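Local coordinates for L-tyrosine isonitrile synthase (PDB 3E59), which builds the isonitrile group of paerucumarin on L-tyrosine, taking the carbon atom from C2 of ribulose 5-phosphate, at residues P12-R25 with E38-A51. Residues are numbered along the deposited sequence; the frame is centred on the assembly and turned at random.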
# COMPACT_ATOMS: atom_id res chain seq x y z
N PRO A 12 -0.96 -14.70 20.37
CA PRO A 12 -0.84 -13.32 19.89
C PRO A 12 0.59 -12.91 19.50
O PRO A 12 0.77 -12.25 18.48
CB PRO A 12 -1.33 -12.48 21.08
CG PRO A 12 -2.23 -13.39 21.82
CD PRO A 12 -1.59 -14.74 21.71
N ALA A 13 1.58 -13.30 20.30
CA ALA A 13 2.98 -12.97 19.99
C ALA A 13 3.52 -13.72 18.77
O ALA A 13 4.42 -13.22 18.09
CB ALA A 13 3.87 -13.21 21.21
N ARG A 14 2.97 -14.90 18.51
CA ARG A 14 3.36 -15.70 17.34
C ARG A 14 2.82 -15.06 16.06
O ARG A 14 3.50 -15.04 15.04
CB ARG A 14 2.85 -17.14 17.47
CG ARG A 14 3.58 -18.00 18.51
CD ARG A 14 3.05 -19.44 18.51
NE ARG A 14 3.33 -20.13 17.25
CZ ARG A 14 2.94 -21.37 16.97
NH1 ARG A 14 2.24 -22.08 17.85
NH2 ARG A 14 3.25 -21.91 15.79
N VAL A 15 1.60 -14.54 16.12
CA VAL A 15 1.03 -13.78 15.00
C VAL A 15 1.96 -12.61 14.69
O VAL A 15 2.37 -12.42 13.54
CB VAL A 15 -0.42 -13.30 15.28
CG1 VAL A 15 -0.95 -12.43 14.12
CG2 VAL A 15 -1.35 -14.49 15.51
N LEU A 16 2.30 -11.86 15.73
CA LEU A 16 3.09 -10.64 15.56
C LEU A 16 4.47 -10.95 15.00
O LEU A 16 4.95 -10.26 14.11
CB LEU A 16 3.19 -9.86 16.89
CG LEU A 16 3.96 -8.52 16.84
CD1 LEU A 16 3.33 -7.52 15.86
CD2 LEU A 16 4.07 -7.91 18.23
N LYS A 17 5.10 -12.01 15.53
CA LYS A 17 6.43 -12.43 15.07
C LYS A 17 6.40 -12.76 13.57
O LYS A 17 7.37 -12.50 12.86
CB LYS A 17 6.96 -13.61 15.89
N GLU A 18 5.28 -13.32 13.12
CA GLU A 18 5.02 -13.55 11.70
C GLU A 18 4.98 -12.26 10.85
O GLU A 18 5.51 -12.22 9.74
CB GLU A 18 3.71 -14.34 11.54
CG GLU A 18 3.37 -14.75 10.13
CD GLU A 18 4.35 -15.78 9.59
OE1 GLU A 18 4.66 -16.74 10.33
OE2 GLU A 18 4.80 -15.62 8.43
N LEU A 19 4.37 -11.21 11.38
CA LEU A 19 4.32 -9.90 10.71
C LEU A 19 5.66 -9.18 10.75
O LEU A 19 6.03 -8.52 9.80
CB LEU A 19 3.25 -8.99 11.36
CG LEU A 19 1.84 -9.56 11.54
CD1 LEU A 19 1.00 -8.67 12.46
CD2 LEU A 19 1.15 -9.75 10.19
N LEU A 20 6.37 -9.31 11.87
CA LEU A 20 7.61 -8.58 12.12
C LEU A 20 8.72 -8.91 11.11
O LEU A 20 9.58 -8.07 10.84
CB LEU A 20 8.09 -8.81 13.56
CG LEU A 20 7.39 -8.04 14.69
CD1 LEU A 20 7.81 -8.58 16.03
CD2 LEU A 20 7.68 -6.53 14.59
N LEU A 21 8.70 -10.15 10.60
CA LEU A 21 9.60 -10.60 9.53
C LEU A 21 9.52 -9.77 8.26
O LEU A 21 10.51 -9.68 7.53
CB LEU A 21 9.29 -12.05 9.15
CG LEU A 21 9.47 -13.13 10.21
CD1 LEU A 21 8.74 -14.40 9.78
CD2 LEU A 21 10.97 -13.38 10.48
N TYR A 22 8.36 -9.17 8.00
CA TYR A 22 8.08 -8.45 6.75
C TYR A 22 7.82 -6.95 6.96
O TYR A 22 7.22 -6.29 6.10
CB TYR A 22 6.89 -9.10 6.04
CG TYR A 22 7.09 -10.58 5.80
CD1 TYR A 22 7.91 -11.04 4.77
CD2 TYR A 22 6.49 -11.53 6.63
CE1 TYR A 22 8.11 -12.40 4.56
CE2 TYR A 22 6.69 -12.89 6.44
CZ TYR A 22 7.49 -13.31 5.39
OH TYR A 22 7.70 -14.65 5.18
N ARG A 23 8.28 -6.41 8.08
CA ARG A 23 7.96 -5.03 8.45
C ARG A 23 8.76 -4.02 7.61
O ARG A 23 9.98 -4.17 7.40
CB ARG A 23 8.18 -4.81 9.95
CG ARG A 23 7.67 -3.46 10.45
CD ARG A 23 7.79 -3.29 11.96
NE ARG A 23 9.17 -3.33 12.43
CZ ARG A 23 9.89 -2.27 12.82
NH1 ARG A 23 9.36 -1.05 12.81
NH2 ARG A 23 11.14 -2.45 13.24
N ARG A 24 8.07 -3.01 7.10
CA ARG A 24 8.74 -1.86 6.48
C ARG A 24 9.28 -0.97 7.59
O ARG A 24 8.55 -0.63 8.53
CB ARG A 24 7.76 -1.04 5.65
CG ARG A 24 7.26 -1.74 4.46
CD ARG A 24 6.36 -0.85 3.65
NE ARG A 24 5.62 -1.68 2.71
CZ ARG A 24 5.86 -1.80 1.41
NH1 ARG A 24 6.82 -1.09 0.81
NH2 ARG A 24 5.11 -2.61 0.70
N ARG A 25 10.56 -0.61 7.49
CA ARG A 25 11.20 0.34 8.40
C ARG A 25 11.56 1.57 7.59
O ARG A 25 11.72 1.46 6.37
CB ARG A 25 12.47 -0.25 9.00
CG ARG A 25 12.27 -1.52 9.83
CD ARG A 25 13.57 -1.92 10.51
NE ARG A 25 13.98 -0.93 11.51
CZ ARG A 25 15.23 -0.78 11.97
NH1 ARG A 25 16.22 -1.55 11.53
NH2 ARG A 25 15.48 0.15 12.88
N GLU A 38 12.12 -0.43 18.78
CA GLU A 38 10.97 -0.35 17.89
C GLU A 38 10.02 -1.52 18.10
O GLU A 38 8.81 -1.33 18.16
CB GLU A 38 11.40 -0.30 16.43
CG GLU A 38 11.94 1.04 15.98
CD GLU A 38 12.58 0.97 14.61
OE1 GLU A 38 12.37 -0.03 13.90
OE2 GLU A 38 13.30 1.92 14.23
N ILE A 39 10.58 -2.72 18.22
CA ILE A 39 9.81 -3.95 18.42
C ILE A 39 9.05 -3.92 19.75
O ILE A 39 7.87 -4.29 19.81
CB ILE A 39 10.70 -5.21 18.31
CG1 ILE A 39 11.21 -5.39 16.87
CG2 ILE A 39 9.94 -6.47 18.76
CD1 ILE A 39 12.47 -6.28 16.74
N ARG A 40 9.72 -3.47 20.81
CA ARG A 40 9.10 -3.32 22.12
C ARG A 40 7.83 -2.45 22.07
O ARG A 40 6.77 -2.84 22.57
CB ARG A 40 10.11 -2.78 23.14
N ARG A 41 7.91 -1.27 21.44
CA ARG A 41 6.72 -0.43 21.38
C ARG A 41 5.67 -0.91 20.37
O ARG A 41 4.48 -0.64 20.54
CB ARG A 41 7.05 1.07 21.27
CG ARG A 41 8.18 1.47 20.37
CD ARG A 41 8.79 2.80 20.86
NE ARG A 41 8.97 3.75 19.77
CZ ARG A 41 10.09 3.90 19.05
NH1 ARG A 41 11.17 3.17 19.31
NH2 ARG A 41 10.13 4.81 18.08
N ILE A 42 6.10 -1.67 19.37
CA ILE A 42 5.16 -2.37 18.48
C ILE A 42 4.34 -3.41 19.26
O ILE A 42 3.11 -3.47 19.09
CB ILE A 42 5.87 -3.00 17.25
CG1 ILE A 42 6.27 -1.91 16.26
CG2 ILE A 42 4.97 -4.01 16.55
CD1 ILE A 42 7.33 -2.34 15.27
N GLU A 43 5.00 -4.17 20.12
CA GLU A 43 4.35 -5.19 20.95
C GLU A 43 3.26 -4.60 21.84
O GLU A 43 2.19 -5.18 21.99
CB GLU A 43 5.37 -5.90 21.84
CG GLU A 43 6.11 -7.04 21.16
CD GLU A 43 6.67 -8.05 22.17
OE1 GLU A 43 7.09 -9.15 21.73
OE2 GLU A 43 6.67 -7.76 23.40
N GLN A 44 3.54 -3.44 22.43
CA GLN A 44 2.59 -2.74 23.29
C GLN A 44 1.31 -2.37 22.54
O GLN A 44 0.21 -2.52 23.07
CB GLN A 44 3.23 -1.47 23.86
CG GLN A 44 4.46 -1.71 24.72
CD GLN A 44 4.99 -0.44 25.36
OE1 GLN A 44 4.57 0.68 25.03
NE2 GLN A 44 5.92 -0.61 26.29
N VAL A 45 1.47 -1.90 21.31
CA VAL A 45 0.33 -1.45 20.50
C VAL A 45 -0.44 -2.62 19.88
O VAL A 45 -1.66 -2.69 19.98
CB VAL A 45 0.77 -0.44 19.41
CG1 VAL A 45 -0.42 -0.01 18.55
CG2 VAL A 45 1.43 0.78 20.04
N GLN A 46 0.27 -3.54 19.25
CA GLN A 46 -0.36 -4.52 18.37
C GLN A 46 -0.90 -5.74 19.10
O GLN A 46 -1.94 -6.27 18.70
CB GLN A 46 0.60 -4.96 17.26
CG GLN A 46 1.09 -3.80 16.35
CD GLN A 46 -0.03 -3.11 15.57
OE1 GLN A 46 -1.13 -3.65 15.38
NE2 GLN A 46 0.25 -1.89 15.09
N LEU A 47 -0.20 -6.18 20.14
CA LEU A 47 -0.53 -7.44 20.83
C LEU A 47 -1.94 -7.54 21.45
O LEU A 47 -2.62 -8.55 21.26
CB LEU A 47 0.55 -7.85 21.86
CG LEU A 47 1.79 -8.58 21.32
CD1 LEU A 47 2.59 -9.24 22.44
CD2 LEU A 47 1.40 -9.62 20.29
N PRO A 48 -2.39 -6.51 22.19
CA PRO A 48 -3.78 -6.64 22.68
C PRO A 48 -4.81 -6.57 21.54
O PRO A 48 -5.89 -7.13 21.69
CB PRO A 48 -3.94 -5.46 23.64
CG PRO A 48 -2.86 -4.51 23.32
CD PRO A 48 -1.75 -5.26 22.63
N ARG A 49 -4.46 -5.91 20.43
CA ARG A 49 -5.36 -5.80 19.27
C ARG A 49 -5.57 -7.15 18.57
O ARG A 49 -6.70 -7.52 18.23
CB ARG A 49 -4.86 -4.74 18.27
CG ARG A 49 -4.92 -3.30 18.78
CD ARG A 49 -4.48 -2.29 17.71
NE ARG A 49 -5.44 -2.19 16.60
CZ ARG A 49 -6.64 -1.61 16.68
NH1 ARG A 49 -7.06 -1.07 17.82
NH2 ARG A 49 -7.43 -1.57 15.62
N ILE A 50 -4.47 -7.88 18.37
CA ILE A 50 -4.50 -9.25 17.84
C ILE A 50 -5.20 -10.16 18.84
O ILE A 50 -6.04 -10.98 18.47
CB ILE A 50 -3.07 -9.79 17.56
CG1 ILE A 50 -2.38 -8.99 16.45
CG2 ILE A 50 -3.11 -11.29 17.22
CD1 ILE A 50 -0.89 -9.18 16.40
N ALA A 51 -4.84 -10.00 20.12
CA ALA A 51 -5.36 -10.85 21.19
C ALA A 51 -6.89 -10.74 21.33
O ALA A 51 -7.54 -11.69 21.74
CB ALA A 51 -4.68 -10.51 22.51
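P12 lays its ring against A51, CG to CB 3.8 Å, where the axes of helical segments 12-20 and 38-51 approach to 9.1 Å, with 123° between their N-to-C directions. V15 meets I50 through CB and both methyls, the two side chains lying alongside one another and pointing opposite ways. L16 is a knob among E43, Q46, L47 and I50. Its CG lies anti to the backbone N (chi1 -178°), and with chi2 near 60° CD1 meets CG2 of I42 (3.9 Å) and CD2 meets CG of E43 (3.7 Å). I50 returns the fit, seated among P12, V15, L16 and L19, so the packing is reciprocal knobs-into-holes. One turn on from L16, L20 divides its methyls, CD1 to CG2 of I39 and CD2 to CG2 of I42.

From R23, which ends the type I turn begun at L20, the contact becomes ionic. R23 NH2 donates to OE1 of E38 (2.8 Å) in the guanidinium plane and nearly in line with the C-O bond, while CD1 of I42 lies over one guanidinium face and CG of R25 over the other. R25 NH2 reaches OE2 of E38 (3.1 Å) from above the carboxylate plane, and its NE adds a weak bond to OE1. F266 of strand 265-267 touches L19, L20, R23 and I42, and I252 touches I50. This is an obliquely crossed helix pair against the parallel sheet, closed at one end by a two-arginine, one-glutamate salt-bridge network.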